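Local coordinates for intracellular protein transport protein USO1 (Saccharomyces cerevisiae S288c, PDB 6LSU) that is required for protein transport from the endoplasmic reticulum to the Golgi complex, acting as a membrane tether of which this chain is the globular head, at residues L280-S288 / A331-V341; K558-T568 / D599-L610. All blocks are in the same frame, centred on the assembly; numbering follows the deposited sequence.

Contact 1. Residues L280-S288 / A331-V341; sequences LPKLAHLLS and ALLDSSVLMVV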
ATOM      1  N   LEU A 280     -16.416   1.843  13.519  1.00 59.79           N
ATOM      2  CA  LEU A 280     -15.627   3.061  13.197  1.00 65.45           C
ATOM      3  C   LEU A 280     -15.120   3.757  14.457  1.00 67.25           C
ATOM      4  O   LEU A 280     -13.935   4.047  14.555  1.00 71.25           O
ATOM      5  CB  LEU A 280     -16.449   4.032  12.354  1.00 66.23           C
ATOM      6  CG  LEU A 280     -16.550   3.641  10.892  1.00 70.27           C
ATOM      7  CD1 LEU A 280     -17.036   4.819  10.066  1.00 73.62           C
ATOM      8  CD2 LEU A 280     -15.204   3.129  10.395  1.00 73.14           C
ATOM      9  N   PRO A 281     -15.967   4.066  15.459  1.00 65.18           N
ATOM     10  CA  PRO A 281     -15.488   4.774  16.650  1.00 62.11           C
ATOM     11  C   PRO A 281     -14.352   4.007  17.340  1.00 62.81           C
ATOM     12  O   PRO A 281     -13.464   4.613  17.878  1.00 65.89           O
ATOM     13  CB  PRO A 281     -16.698   4.818  17.575  1.00 60.24           C
ATOM     14  CG  PRO A 281     -17.872   4.557  16.680  1.00 65.70           C
ATOM     15  CD  PRO A 281     -17.379   3.681  15.552  1.00 64.62           C
ATOM     16  N   LYS A 282     -14.427   2.679  17.294  1.00 64.08           N
ATOM     17  CA  LYS A 282     -13.425   1.758  17.894  1.00 66.65           C
ATOM     18  C   LYS A 282     -12.102   1.845  17.115  1.00 62.41           C
ATOM     19  O   LYS A 282     -11.062   1.969  17.754  1.00 56.63           O
ATOM     20  CB  LYS A 282     -13.981   0.331  17.914  1.00 66.50           C
ATOM     21  CG  LYS A 282     -14.979   0.087  19.032  1.00 72.59           C
ATOM     22  CD  LYS A 282     -16.119  -0.817  18.647  1.00 74.86           C
ATOM     23  CE  LYS A 282     -16.840  -1.350  19.857  1.00 76.25           C
ATOM     24  NZ  LYS A 282     -17.535  -2.608  19.498  1.00 85.16           N
ATOM     25  N   LEU A 283     -12.168   1.768  15.785  1.00 61.59           N
ATOM     26  CA  LEU A 283     -10.998   1.828  14.867  1.00 59.99           C
ATOM     27  C   LEU A 283     -10.341   3.216  14.977  1.00 59.63           C
ATOM     28  O   LEU A 283      -9.110   3.291  15.133  1.00 60.40           O
ATOM     29  CB  LEU A 283     -11.508   1.552  13.454  1.00 60.38           C
ATOM     30  CG  LEU A 283     -10.427   1.368  12.402  1.00 63.32           C
ATOM     31  CD1 LEU A 283      -9.485   0.270  12.823  1.00 65.95           C
ATOM     32  CD2 LEU A 283     -11.051   1.028  11.063  1.00 68.48           C
ATOM     33  N   ALA A 284     -11.148   4.269  14.964  1.00 53.51           N
ATOM     34  CA  ALA A 284     -10.746   5.666  15.210  1.00 53.66           C
ATOM     35  C   ALA A 284     -10.011   5.749  16.530  1.00 56.60           C
ATOM     36  O   ALA A 284      -9.006   6.457  16.614  1.00 56.47           O
ATOM     37  CB  ALA A 284     -11.943   6.565  15.285  1.00 54.54           C
ATOM     38  N   HIS A 285     -10.549   5.120  17.560  1.00 61.35           N
ATOM     39  CA  HIS A 285      -9.984   5.267  18.929  1.00 62.20           C
ATOM     40  C   HIS A 285      -8.556   4.667  18.947  1.00 64.86           C
ATOM     41  O   HIS A 285      -7.632   5.245  19.629  1.00 60.20           O
ATOM     42  CB  HIS A 285     -10.916   4.620  19.955  1.00 56.63           C
ATOM     43  CG  HIS A 285     -10.243   4.522  21.274  1.00 60.14           C
ATOM     44  ND1 HIS A 285     -10.098   5.644  22.080  1.00 63.44           N
ATOM     45  CD2 HIS A 285      -9.625   3.487  21.904  1.00 57.47           C
ATOM     46  CE1 HIS A 285      -9.426   5.301  23.164  1.00 66.97           C
ATOM     47  NE2 HIS A 285      -9.133   3.981  23.091  1.00 59.59           N
ATOM     48  N   LEU A 286      -8.417   3.508  18.272  1.00 58.01           N
ATOM     49  CA  LEU A 286      -7.148   2.740  18.118  1.00 58.41           C
ATOM     50  C   LEU A 286      -6.142   3.508  17.237  1.00 53.31           C
ATOM     51  O   LEU A 286      -5.011   3.604  17.643  1.00 47.96           O
ATOM     52  CB  LEU A 286      -7.497   1.395  17.473  1.00 65.98           C
ATOM     53  CG  LEU A 286      -6.312   0.497  17.145  1.00 63.80           C
ATOM     54  CD1 LEU A 286      -5.672   0.042  18.451  1.00 61.96           C
ATOM     55  CD2 LEU A 286      -6.730  -0.682  16.296  1.00 63.81           C
ATOM     56  N   LEU A 287      -6.585   4.063  16.097  1.00 50.57           N
ATOM     57  CA  LEU A 287      -5.762   4.900  15.215  1.00 48.83           C
ATOM     58  C   LEU A 287      -5.312   6.162  15.966  1.00 49.59           C
ATOM     59  O   LEU A 287      -4.219   6.684  15.708  1.00 57.30           O
ATOM     60  CB  LEU A 287      -6.563   5.254  13.969  1.00 48.59           C
ATOM     61  CG  LEU A 287      -6.710   4.139  12.938  1.00 48.32           C
ATOM     62  CD1 LEU A 287      -7.601   4.578  11.776  1.00 49.32           C
ATOM     63  CD2 LEU A 287      -5.333   3.769  12.423  1.00 47.99           C
ATOM     64  N   SER A 288      -6.087   6.627  16.917  1.00 50.40           N
ATOM     65  CA  SER A 288      -5.828   7.946  17.545  1.00 53.13           C
ATOM     66  C   SER A 288      -4.869   7.766  18.727  1.00 53.05           C
ATOM     67  O   SER A 288      -4.296   8.769  19.180  1.00 57.67           O
ATOM     68  CB  SER A 288      -7.098   8.659  17.948  1.00 53.45           C
ATOM     69  OG  SER A 288      -7.426   8.363  19.296  1.00 58.09           O
ATOM     70  N   ALA A 331     -19.830   7.192   4.936  1.00 57.49           N
ATOM     71  CA  ALA A 331     -19.808   6.582   6.282  1.00 57.21           C
ATOM     72  C   ALA A 331     -18.542   7.028   7.038  1.00 59.00           C
ATOM     73  O   ALA A 331     -18.660   7.515   8.185  1.00 59.44           O
ATOM     74  CB  ALA A 331     -19.929   5.079   6.187  1.00 57.04           C
ATOM     75  N   LEU A 332     -17.357   6.882   6.439  1.00 63.58           N
ATOM     76  CA  LEU A 332     -16.079   7.214   7.156  1.00 62.94           C
ATOM     77  C   LEU A 332     -16.007   8.714   7.474  1.00 62.70           C
ATOM     78  O   LEU A 332     -15.316   9.081   8.468  1.00 59.64           O
ATOM     79  CB  LEU A 332     -14.888   6.776   6.310  1.00 60.79           C
ATOM     80  CG  LEU A 332     -14.669   5.278   6.235  1.00 64.13           C
ATOM     81  CD1 LEU A 332     -13.847   4.935   5.008  1.00 69.03           C
ATOM     82  CD2 LEU A 332     -14.027   4.759   7.497  1.00 68.50           C
ATOM     83  N   LEU A 333     -16.663   9.548   6.653  1.00 65.62           N
ATOM     84  CA  LEU A 333     -16.631  11.016   6.808  1.00 69.91           C
ATOM     85  C   LEU A 333     -17.513  11.411   7.993  1.00 74.52           C
ATOM     86  O   LEU A 333     -17.142  12.380   8.698  1.00 72.97           O
ATOM     87  CB  LEU A 333     -17.085  11.685   5.514  1.00 69.71           C
ATOM     88  CG  LEU A 333     -15.960  12.214   4.639  1.00 78.50           C
ATOM     89  CD1 LEU A 333     -16.565  13.065   3.547  1.00 86.58           C
ATOM     90  CD2 LEU A 333     -14.958  13.038   5.434  1.00 77.42           C
ATOM     91  N   ASP A 334     -18.559  10.621   8.246  1.00 75.27           N
ATOM     92  CA  ASP A 334     -19.518  10.809   9.363  1.00 81.49           C
ATOM     93  C   ASP A 334     -18.936  10.265  10.676  1.00 80.55           C
ATOM     94  O   ASP A 334     -19.734   9.997  11.599  1.00 91.27           O
ATOM     95  CB  ASP A 334     -20.855  10.117   9.074  1.00 89.76           C
ATOM     96  CG  ASP A 334     -21.987  10.601   9.970  1.00 94.58           C
ATOM     97  OD1 ASP A 334     -21.773  11.628  10.680  1.00 96.63           O
ATOM     98  OD2 ASP A 334     -23.069   9.973   9.935  1.00 96.22           O
ATOM     99  N   SER A 335     -17.620  10.104  10.779  1.00 77.39           N
ATOM    100  CA  SER A 335     -16.923   9.754  12.045  1.00 78.08           C
ATOM    101  C   SER A 335     -15.690  10.644  12.194  1.00 68.34           C
ATOM    102  O   SER A 335     -15.601  11.625  11.447  1.00 65.69           O
ATOM    103  CB  SER A 335     -16.580   8.275  12.089  1.00 77.95           C
ATOM    104  OG  SER A 335     -15.524   7.947  11.200  1.00 83.97           O
ATOM    105  N   SER A 336     -14.784  10.319  13.119  1.00 64.82           N
ATOM    106  CA  SER A 336     -13.508  11.063  13.286  1.00 74.67           C
ATOM    107  C   SER A 336     -12.382  10.484  12.403  1.00 68.86           C
ATOM    108  O   SER A 336     -11.267  11.009  12.463  1.00 69.69           O
ATOM    109  CB  SER A 336     -13.124  11.159  14.752  1.00 81.87           C
ATOM    110  OG  SER A 336     -13.286   9.917  15.433  1.00 88.08           O
ATOM    111  N   VAL A 337     -12.645   9.496  11.545  1.00 65.46           N
ATOM    112  CA  VAL A 337     -11.547   8.667  10.962  1.00 65.89           C
ATOM    113  C   VAL A 337     -10.660   9.542  10.071  1.00 60.76           C
ATOM    114  O   VAL A 337      -9.440   9.505  10.273  1.00 56.70           O
ATOM    115  CB  VAL A 337     -12.042   7.398  10.247  1.00 67.67           C
ATOM    116  CG1 VAL A 337     -10.865   6.560   9.780  1.00 69.96           C
ATOM    117  CG2 VAL A 337     -12.901   6.554  11.152  1.00 70.48           C
ATOM    118  N   LEU A 338     -11.241  10.338   9.178  1.00 59.48           N
ATOM    119  CA  LEU A 338     -10.496  11.225   8.245  1.00 58.16           C
ATOM    120  C   LEU A 338      -9.578  12.149   9.020  1.00 58.66           C
ATOM    121  O   LEU A 338      -8.397  12.321   8.622  1.00 80.15           O
ATOM    122  CB  LEU A 338     -11.437  12.093   7.417  1.00 59.81           C
ATOM    123  CG  LEU A 338     -10.712  12.973   6.385  1.00 66.89           C
ATOM    124  CD1 LEU A 338      -9.867  12.125   5.435  1.00 65.13           C
ATOM    125  CD2 LEU A 338     -11.701  13.834   5.592  1.00 59.56           C
ATOM    126  N   MET A 339     -10.110  12.784  10.031  1.00 56.40           N
ATOM    127  CA  MET A 339      -9.365  13.755  10.841  1.00 61.36           C
ATOM    128  C   MET A 339      -8.281  12.968  11.563  1.00 57.59           C
ATOM    129  O   MET A 339      -7.182  13.455  11.736  1.00 69.86           O
ATOM    130  CB  MET A 339     -10.289  14.452  11.849  1.00 62.28           C
ATOM    131  CG  MET A 339      -9.600  15.586  12.546  1.00 67.70           C
ATOM    132  SD  MET A 339      -9.279  16.889  11.327  1.00 78.53           S
ATOM    133  CE  MET A 339      -7.668  17.425  11.928  1.00 75.76           C
ATOM    134  N   VAL A 340      -8.598  11.792  12.051  1.00 59.27           N
ATOM    135  CA  VAL A 340      -7.572  10.999  12.798  1.00 56.56           C
ATOM    136  C   VAL A 340      -6.447  10.560  11.836  1.00 54.50           C
ATOM    137  O   VAL A 340      -5.264  10.657  12.253  1.00 58.85           O
ATOM    138  CB  VAL A 340      -8.196   9.815  13.543  1.00 54.48           C
ATOM    139  CG1 VAL A 340      -7.108   8.984  14.219  1.00 59.82           C
ATOM    140  CG2 VAL A 340      -9.176  10.327  14.586  1.00 56.72           C
ATOM    141  N   VAL A 341      -6.762  10.062  10.634  1.00 48.73           N
ATOM    142  CA  VAL A 341      -5.632   9.597   9.776  1.00 53.42           C
ATOM    143  C   VAL A 341      -4.781  10.807   9.314  1.00 50.05           C
ATOM    144  O   VAL A 341      -3.602  10.654   9.197  1.00 49.14           O
ATOM    145  CB  VAL A 341      -6.036   8.597   8.666  1.00 49.54           C
ATOM    146  CG1 VAL A 341      -7.207   7.717   9.035  1.00 50.87           C
ATOM    147  CG2 VAL A 341      -6.201   9.220   7.338  1.00 50.82           C
TER
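A331 meets the side chain of L280 through its backbone: its carbonyl O lies 3.7 Å from L280 CD1, close to where helix 325-333 ends. L332 follows with its CD2 branch, which reaches CD2 of L280 at 3.5 Å, the two leucine side chains crossing at about a right angle. At D334 the chain leaves helical geometry, and S335 spans the bend. Its OG, placed between the backbone N and the carbonyl carbon (chi1 72°), donates to L332 O from above the carbonyl plane and accepts from V337 N. One hydroxyl thus ties the end of the first helix to the start of the next. The same OG, its polar bonds made within the turn, lies in van der Waals contact with L280 CD1. S336 sets its OG 3.6 Å from A284 CB, where the small alanine side chain meets the turn. V337 divides its branches: CG2 faces L280 CD2 and A284 CB, while CG1 approaches L287 CD1 at 4.3 Å. Further on, V340 points CG1, anti to its backbone N (chi1 176°), at L287 and S288, 3.8 Å from L287 CB and 3.7 Å from S288 CB. V341 adds CG1 beside L287 CD1, the two side chains running the same way. No hydrogen bond crosses between the segments. The axes of the short segments 280-287 and 337-341 come within 9.5 Å of each other and are nearly parallel, at 13°; the contact joins ARM 5 to ARM 6 as neighbouring layers of the solenoid. Helix 301-317 packs against L283, L287 and L332, helix 233-244 receives K282 and L286 on the ARM 4 side, and helix 354-366 takes up L338 and V341.

Contact 2. Residues K558-T568 / D599-L610; sequences KAIQTISELLT and DFLSDKSVIKSL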
ATOM      1  N   LYS A 558       4.424  36.736 -19.814  1.00 77.50           N
ATOM      2  CA  LYS A 558       3.371  35.686 -19.706  1.00 80.07           C
ATOM      3  C   LYS A 558       3.982  34.317 -19.355  1.00 81.33           C
ATOM      4  O   LYS A 558       5.202  34.154 -19.511  1.00 69.57           O
ATOM      5  CB  LYS A 558       2.649  35.505 -21.038  1.00 77.16           C
ATOM      6  CG  LYS A 558       1.326  36.229 -21.183  1.00 79.39           C
ATOM      7  CD  LYS A 558       0.691  35.954 -22.544  1.00 79.08           C
ATOM      8  CE  LYS A 558      -0.815  36.063 -22.559  1.00 83.81           C
ATOM      9  NZ  LYS A 558      -1.306  37.159 -21.686  1.00 86.91           N
ATOM     10  N   ALA A 559       3.154  33.347 -18.952  1.00 75.68           N
ATOM     11  CA  ALA A 559       3.611  32.068 -18.356  1.00 72.68           C
ATOM     12  C   ALA A 559       4.495  31.302 -19.356  1.00 70.21           C
ATOM     13  O   ALA A 559       5.645  30.913 -19.001  1.00 65.32           O
ATOM     14  CB  ALA A 559       2.418  31.241 -17.923  1.00 71.12           C
ATOM     15  N   ILE A 560       3.989  31.066 -20.571  1.00 61.72           N
ATOM     16  CA  ILE A 560       4.670  30.181 -21.544  1.00 60.67           C
ATOM     17  C   ILE A 560       6.028  30.765 -21.964  1.00 65.51           C
ATOM     18  O   ILE A 560       6.919  29.980 -22.305  1.00 76.86           O
ATOM     19  CB  ILE A 560       3.793  29.950 -22.774  1.00 66.30           C
ATOM     20  CG1 ILE A 560       2.608  29.051 -22.410  1.00 70.67           C
ATOM     21  CG2 ILE A 560       4.646  29.366 -23.909  1.00 66.70           C
ATOM     22  CD1 ILE A 560       1.841  28.493 -23.596  1.00 70.00           C
ATOM     23  N   GLN A 561       6.179  32.077 -22.028  1.00 74.67           N
ATOM     24  CA  GLN A 561       7.467  32.702 -22.432  1.00 79.75           C
ATOM     25  C   GLN A 561       8.426  32.677 -21.230  1.00 70.44           C
ATOM     26  O   GLN A 561       9.572  32.274 -21.386  1.00 74.75           O
ATOM     27  CB  GLN A 561       7.243  34.109 -22.998  1.00 86.51           C
ATOM     28  CG  GLN A 561       8.006  34.352 -24.298  1.00 91.82           C
ATOM     29  CD  GLN A 561       7.566  33.411 -25.396  1.00 94.29           C
ATOM     30  OE1 GLN A 561       8.305  32.526 -25.825  1.00 97.21           O
ATOM     31  NE2 GLN A 561       6.336  33.592 -25.849  1.00100.14           N
ATOM     32  N   THR A 562       7.941  32.991 -20.045  1.00 63.59           N
ATOM     33  CA  THR A 562       8.693  32.816 -18.762  1.00 65.15           C
ATOM     34  C   THR A 562       9.222  31.374 -18.584  1.00 63.15           C
ATOM     35  O   THR A 562      10.366  31.183 -18.132  1.00 64.64           O
ATOM     36  CB  THR A 562       7.824  33.138 -17.550  1.00 63.60           C
ATOM     37  OG1 THR A 562       7.141  34.386 -17.678  1.00 66.17           O
ATOM     38  CG2 THR A 562       8.662  33.213 -16.294  1.00 68.61           C
ATOM     39  N   ILE A 563       8.422  30.368 -18.866  1.00 63.56           N
ATOM     40  CA  ILE A 563       8.837  28.931 -18.749  1.00 69.39           C
ATOM     41  C   ILE A 563       9.908  28.671 -19.826  1.00 72.16           C
ATOM     42  O   ILE A 563      10.874  27.901 -19.523  1.00 70.03           O
ATOM     43  CB  ILE A 563       7.607  27.993 -18.894  1.00 68.62           C
ATOM     44  CG1 ILE A 563       6.707  28.083 -17.659  1.00 69.03           C
ATOM     45  CG2 ILE A 563       7.993  26.545 -19.162  1.00 64.30           C
ATOM     46  CD1 ILE A 563       5.289  27.617 -17.893  1.00 69.00           C
ATOM     47  N   SER A 564       9.744  29.261 -21.030  1.00 66.83           N
ATOM     48  CA  SER A 564      10.686  29.106 -22.181  1.00 67.79           C
ATOM     49  C   SER A 564      12.087  29.584 -21.783  1.00 60.11           C
ATOM     50  O   SER A 564      13.025  28.815 -21.931  1.00 59.81           O
ATOM     51  CB  SER A 564      10.193  29.805 -23.401  1.00 64.82           C
ATOM     52  OG  SER A 564       9.039  29.156 -23.939  1.00 72.72           O
ATOM     53  N   GLU A 565      12.186  30.792 -21.237  1.00 62.31           N
ATOM     54  CA  GLU A 565      13.427  31.357 -20.655  1.00 63.40           C
ATOM     55  C   GLU A 565      13.968  30.389 -19.601  1.00 64.92           C
ATOM     56  O   GLU A 565      15.158  30.021 -19.702  1.00 72.54           O
ATOM     57  CB  GLU A 565      13.172  32.745 -20.053  1.00 76.30           C
ATOM     58  CG  GLU A 565      14.002  33.858 -20.684  1.00 91.82           C
ATOM     59  CD  GLU A 565      13.193  35.090 -21.064  1.00101.17           C
ATOM     60  OE1 GLU A 565      12.298  34.954 -21.942  1.00100.29           O
ATOM     61  OE2 GLU A 565      13.428  36.167 -20.455  1.00114.02           O
ATOM     62  N   LEU A 566      13.129  29.944 -18.652  1.00 68.47           N
ATOM     63  CA  LEU A 566      13.542  28.984 -17.586  1.00 62.11           C
ATOM     64  C   LEU A 566      14.078  27.699 -18.227  1.00 60.90           C
ATOM     65  O   LEU A 566      15.161  27.246 -17.820  1.00 62.56           O
ATOM     66  CB  LEU A 566      12.357  28.714 -16.652  1.00 59.27           C
ATOM     67  CG  LEU A 566      12.075  29.850 -15.678  1.00 61.40           C
ATOM     68  CD1 LEU A 566      10.680  29.734 -15.064  1.00 58.25           C
ATOM     69  CD2 LEU A 566      13.174  29.940 -14.620  1.00 57.30           C
ATOM     70  N   LEU A 567      13.368  27.159 -19.214  1.00 61.62           N
ATOM     71  CA  LEU A 567      13.774  25.940 -19.960  1.00 65.45           C
ATOM     72  C   LEU A 567      15.197  26.127 -20.491  1.00 69.02           C
ATOM     73  O   LEU A 567      16.108  25.408 -19.985  1.00 65.93           O
ATOM     74  CB  LEU A 567      12.784  25.680 -21.097  1.00 62.52           C
ATOM     75  CG  LEU A 567      12.873  24.315 -21.751  1.00 64.07           C
ATOM     76  CD1 LEU A 567      11.985  24.232 -22.975  1.00 69.20           C
ATOM     77  CD2 LEU A 567      14.298  24.002 -22.119  1.00 71.17           C
ATOM     78  N   THR A 568      15.380  27.057 -21.442  1.00 68.87           N
ATOM     79  CA  THR A 568      16.653  27.259 -22.193  1.00 60.38           C
ATOM     80  C   THR A 568      17.766  27.433 -21.172  1.00 59.78           C
ATOM     81  O   THR A 568      18.705  26.644 -21.255  1.00 70.41           O
ATOM     82  CB  THR A 568      16.604  28.465 -23.136  1.00 64.38           C
ATOM     83  OG1 THR A 568      16.201  29.655 -22.449  1.00 58.75           O
ATOM     84  CG2 THR A 568      15.661  28.232 -24.289  1.00 65.48           C
ATOM     85  N   ASP A 599       1.712  31.197 -28.268  1.00 73.12           N
ATOM     86  CA  ASP A 599       2.457  31.916 -27.212  1.00 72.56           C
ATOM     87  C   ASP A 599       3.905  31.475 -27.345  1.00 72.99           C
ATOM     88  O   ASP A 599       4.794  32.334 -27.213  1.00 70.55           O
ATOM     89  CB  ASP A 599       1.880  31.656 -25.823  1.00 83.46           C
ATOM     90  CG  ASP A 599       0.652  32.481 -25.502  1.00 85.15           C
ATOM     91  OD1 ASP A 599       0.001  32.987 -26.450  1.00 96.79           O
ATOM     92  OD2 ASP A 599       0.352  32.600 -24.308  1.00 93.94           O
ATOM     93  N   PHE A 600       4.122  30.187 -27.643  1.00 67.88           N
ATOM     94  CA  PHE A 600       5.481  29.596 -27.747  1.00 68.74           C
ATOM     95  C   PHE A 600       6.227  30.200 -28.949  1.00 70.08           C
ATOM     96  O   PHE A 600       7.358  30.692 -28.770  1.00 70.60           O
ATOM     97  CB  PHE A 600       5.403  28.069 -27.864  1.00 63.39           C
ATOM     98  CG  PHE A 600       6.745  27.392 -27.983  1.00 54.89           C
ATOM     99  CD1 PHE A 600       7.686  27.582 -26.987  1.00 55.67           C
ATOM    100  CD2 PHE A 600       7.090  26.636 -29.097  1.00 54.80           C
ATOM    101  CE1 PHE A 600       8.931  26.967 -27.049  1.00 52.76           C
ATOM    102  CE2 PHE A 600       8.342  26.048 -29.192  1.00 52.36           C
ATOM    103  CZ  PHE A 600       9.250  26.187 -28.148  1.00 55.52           C
ATOM    104  N   LEU A 601       5.583  30.157 -30.124  1.00 75.76           N
ATOM    105  CA  LEU A 601       6.080  30.615 -31.463  1.00 70.82           C
ATOM    106  C   LEU A 601       6.304  32.128 -31.500  1.00 69.60           C
ATOM    107  O   LEU A 601       6.912  32.590 -32.433  1.00 82.99           O
ATOM    108  CB  LEU A 601       5.057  30.249 -32.540  1.00 61.33           C
ATOM    109  CG  LEU A 601       4.941  28.758 -32.846  1.00 59.85           C
ATOM    110  CD1 LEU A 601       3.960  28.518 -33.957  1.00 57.71           C
ATOM    111  CD2 LEU A 601       6.255  28.127 -33.190  1.00 59.63           C
ATOM    112  N   SER A 602       5.802  32.874 -30.544  1.00 70.29           N
ATOM    113  CA  SER A 602       5.851  34.350 -30.533  1.00 75.07           C
ATOM    114  C   SER A 602       7.201  34.820 -30.009  1.00 77.40           C
ATOM    115  O   SER A 602       7.268  35.986 -29.617  1.00 81.74           O
ATOM    116  CB  SER A 602       4.743  34.918 -29.674  1.00 76.90           C
ATOM    117  OG  SER A 602       5.160  34.952 -28.324  1.00 77.15           O
ATOM    118  N   ASP A 603       8.217  33.957 -29.938  1.00 83.37           N
ATOM    119  CA  ASP A 603       9.561  34.414 -29.486  1.00 84.76           C
ATOM    120  C   ASP A 603      10.649  33.637 -30.210  1.00 81.16           C
ATOM    121  O   ASP A 603      11.111  32.624 -29.634  1.00 74.82           O
ATOM    122  CB  ASP A 603       9.766  34.303 -27.979  1.00 88.92           C
ATOM    123  CG  ASP A 603      11.063  34.944 -27.534  1.00 95.82           C
ATOM    124  OD1 ASP A 603      11.931  35.192 -28.418  1.00102.56           O
ATOM    125  OD2 ASP A 603      11.184  35.206 -26.315  1.00 96.88           O
ATOM    126  N   LYS A 604      11.038  34.161 -31.387  1.00 80.20           N
ATOM    127  CA  LYS A 604      12.000  33.546 -32.339  1.00 76.55           C
ATOM    128  C   LYS A 604      13.304  33.284 -31.594  1.00 67.53           C
ATOM    129  O   LYS A 604      13.933  32.249 -31.906  1.00 66.91           O
ATOM    130  CB  LYS A 604      12.230  34.419 -33.580  1.00 80.37           C
ATOM    131  CG  LYS A 604      11.824  33.781 -34.899  1.00 89.84           C
ATOM    132  CD  LYS A 604      12.646  34.271 -36.070  1.00 98.36           C
ATOM    133  CE  LYS A 604      11.981  34.067 -37.412  1.00102.34           C
ATOM    134  NZ  LYS A 604      12.543  35.008 -38.409  1.00114.11           N
ATOM    135  N   SER A 605      13.671  34.151 -30.638  1.00 60.85           N
ATOM    136  CA  SER A 605      14.948  34.037 -29.884  1.00 66.35           C
ATOM    137  C   SER A 605      15.045  32.663 -29.193  1.00 69.66           C
ATOM    138  O   SER A 605      16.111  32.011 -29.232  1.00 76.86           O
ATOM    139  CB  SER A 605      15.093  35.152 -28.895  1.00 69.16           C
ATOM    140  OG  SER A 605      15.877  34.694 -27.812  1.00 81.97           O
ATOM    141  N   VAL A 606      13.942  32.210 -28.591  1.00 74.33           N
ATOM    142  CA  VAL A 606      13.844  30.903 -27.887  1.00 64.58           C
ATOM    143  C   VAL A 606      13.932  29.799 -28.936  1.00 63.73           C
ATOM    144  O   VAL A 606      14.777  28.897 -28.753  1.00 63.41           O
ATOM    145  CB  VAL A 606      12.579  30.823 -27.006  1.00 70.51           C
ATOM    146  CG1 VAL A 606      12.080  29.393 -26.804  1.00 73.18           C
ATOM    147  CG2 VAL A 606      12.824  31.499 -25.656  1.00 66.29           C
ATOM    148  N   ILE A 607      13.171  29.868 -30.028  1.00 60.00           N
ATOM    149  CA  ILE A 607      13.238  28.772 -31.043  1.00 64.83           C
ATOM    150  C   ILE A 607      14.689  28.649 -31.514  1.00 74.27           C
ATOM    151  O   ILE A 607      15.103  27.491 -31.758  1.00 79.22           O
ATOM    152  CB  ILE A 607      12.280  28.964 -32.228  1.00 66.49           C
ATOM    153  CG1 ILE A 607      10.816  28.886 -31.800  1.00 73.32           C
ATOM    154  CG2 ILE A 607      12.557  27.931 -33.302  1.00 65.57           C
ATOM    155  CD1 ILE A 607      10.430  29.942 -30.782  1.00 82.93           C
ATOM    156  N   LYS A 608      15.429  29.774 -31.616  1.00 78.03           N
ATOM    157  CA  LYS A 608      16.841  29.800 -32.093  1.00 74.85           C
ATOM    158  C   LYS A 608      17.690  29.031 -31.085  1.00 67.82           C
ATOM    159  O   LYS A 608      18.313  28.030 -31.499  1.00 64.58           O
ATOM    160  CB  LYS A 608      17.338  31.228 -32.371  1.00 82.14           C
ATOM    161  CG  LYS A 608      16.755  31.854 -33.639  1.00 80.54           C
ATOM    162  CD  LYS A 608      17.519  33.045 -34.175  1.00 83.67           C
ATOM    163  CE  LYS A 608      17.125  34.366 -33.553  1.00 90.35           C
ATOM    164  NZ  LYS A 608      18.098  35.435 -33.893  1.00 90.29           N
ATOM    165  N   SER A 609      17.665  29.414 -29.801  1.00 66.99           N
ATOM    166  CA  SER A 609      18.320  28.644 -28.684  1.00 63.51           C
ATOM    167  C   SER A 609      17.987  27.141 -28.735  1.00 63.52           C
ATOM    168  O   SER A 609      18.892  26.276 -28.604  1.00 64.24           O
ATOM    169  CB  SER A 609      17.902  29.200 -27.390  1.00 61.34           C
ATOM    170  OG  SER A 609      18.403  30.519 -27.247  1.00 65.45           O
ATOM    171  N   LEU A 610      16.722  26.780 -28.890  1.00 61.40           N
ATOM    172  CA  LEU A 610      16.362  25.347 -28.861  1.00 66.44           C
ATOM    173  C   LEU A 610      16.987  24.641 -30.067  1.00 65.70           C
ATOM    174  O   LEU A 610      17.632  23.590 -29.871  1.00 74.75           O
ATOM    175  CB  LEU A 610      14.841  25.204 -28.792  1.00 73.85           C
ATOM    176  CG  LEU A 610      14.192  25.805 -27.546  1.00 69.05           C
ATOM    177  CD1 LEU A 610      12.701  25.645 -27.614  1.00 69.88           C
ATOM    178  CD2 LEU A 610      14.734  25.206 -26.266  1.00 73.24           C
TER
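Q561 reaches across to the turn between helices 594-601 and 604-614 with a side chain bent at chi2 (62°), which swings its amide in over the end of the first helix. There NE2 donates to D599 O; the modelled separation is very short and its exact value doubtful. The same carbonyl accepts from S602 OG, tilted out of the carbonyl plane. OE1 of Q561 lies next to D603 CB, and the amide and carboxylate planes are 58° apart. The D603 carboxylate itself turns to its own helix, where OD1 caps S605 N weakly.

S564 holds its OG beside the backbone N (chi1 -69°), bonded to I560 O, and from there the oxygen meets the edge of the F600 ring, 3.7 Å from CD1. Its CB touches both methyls of V606. I560 lays CD1 and CB across D599 CB, and the T568 and L610 side chains cross at about a right angle, CG2 of T568 3.7 Å from CD2 of L610. The aliphatic part of K558 passes D599 OD2, whose salt bridge is with R543.

Polar and apolar contacts therefore share this seam: the glutamine amide probably ties helix 559-568 to the last turn of helix 594-601, and methyl groups fill the far end. E565 OE1 and D603 OD2, 4.5 Å apart, may disfavour each other mildly.

In the fold
Contact 1 and contact 2 follow the same plan: in each, the helix of one ARM repeat packs beside a segment of the next made of two helix ends and the turn between them, ARM 5 on ARM 6 and ARM 9 on ARM 10. They share no element, and their centres lie about 50 Å apart in the elongated head. Contact 1, centred about 19 Å from the centre of the chain, is buried and mainly aliphatic, with no hydrogen bond between its segments. Contact 2, centred about 41 Å from it, is partly buried, with a larger interface and a wider helix angle, and adds amide and charged groups. A serine hydroxyl caps the second helix in contact 1, an aspartate carboxylate, weakly, in contact 2.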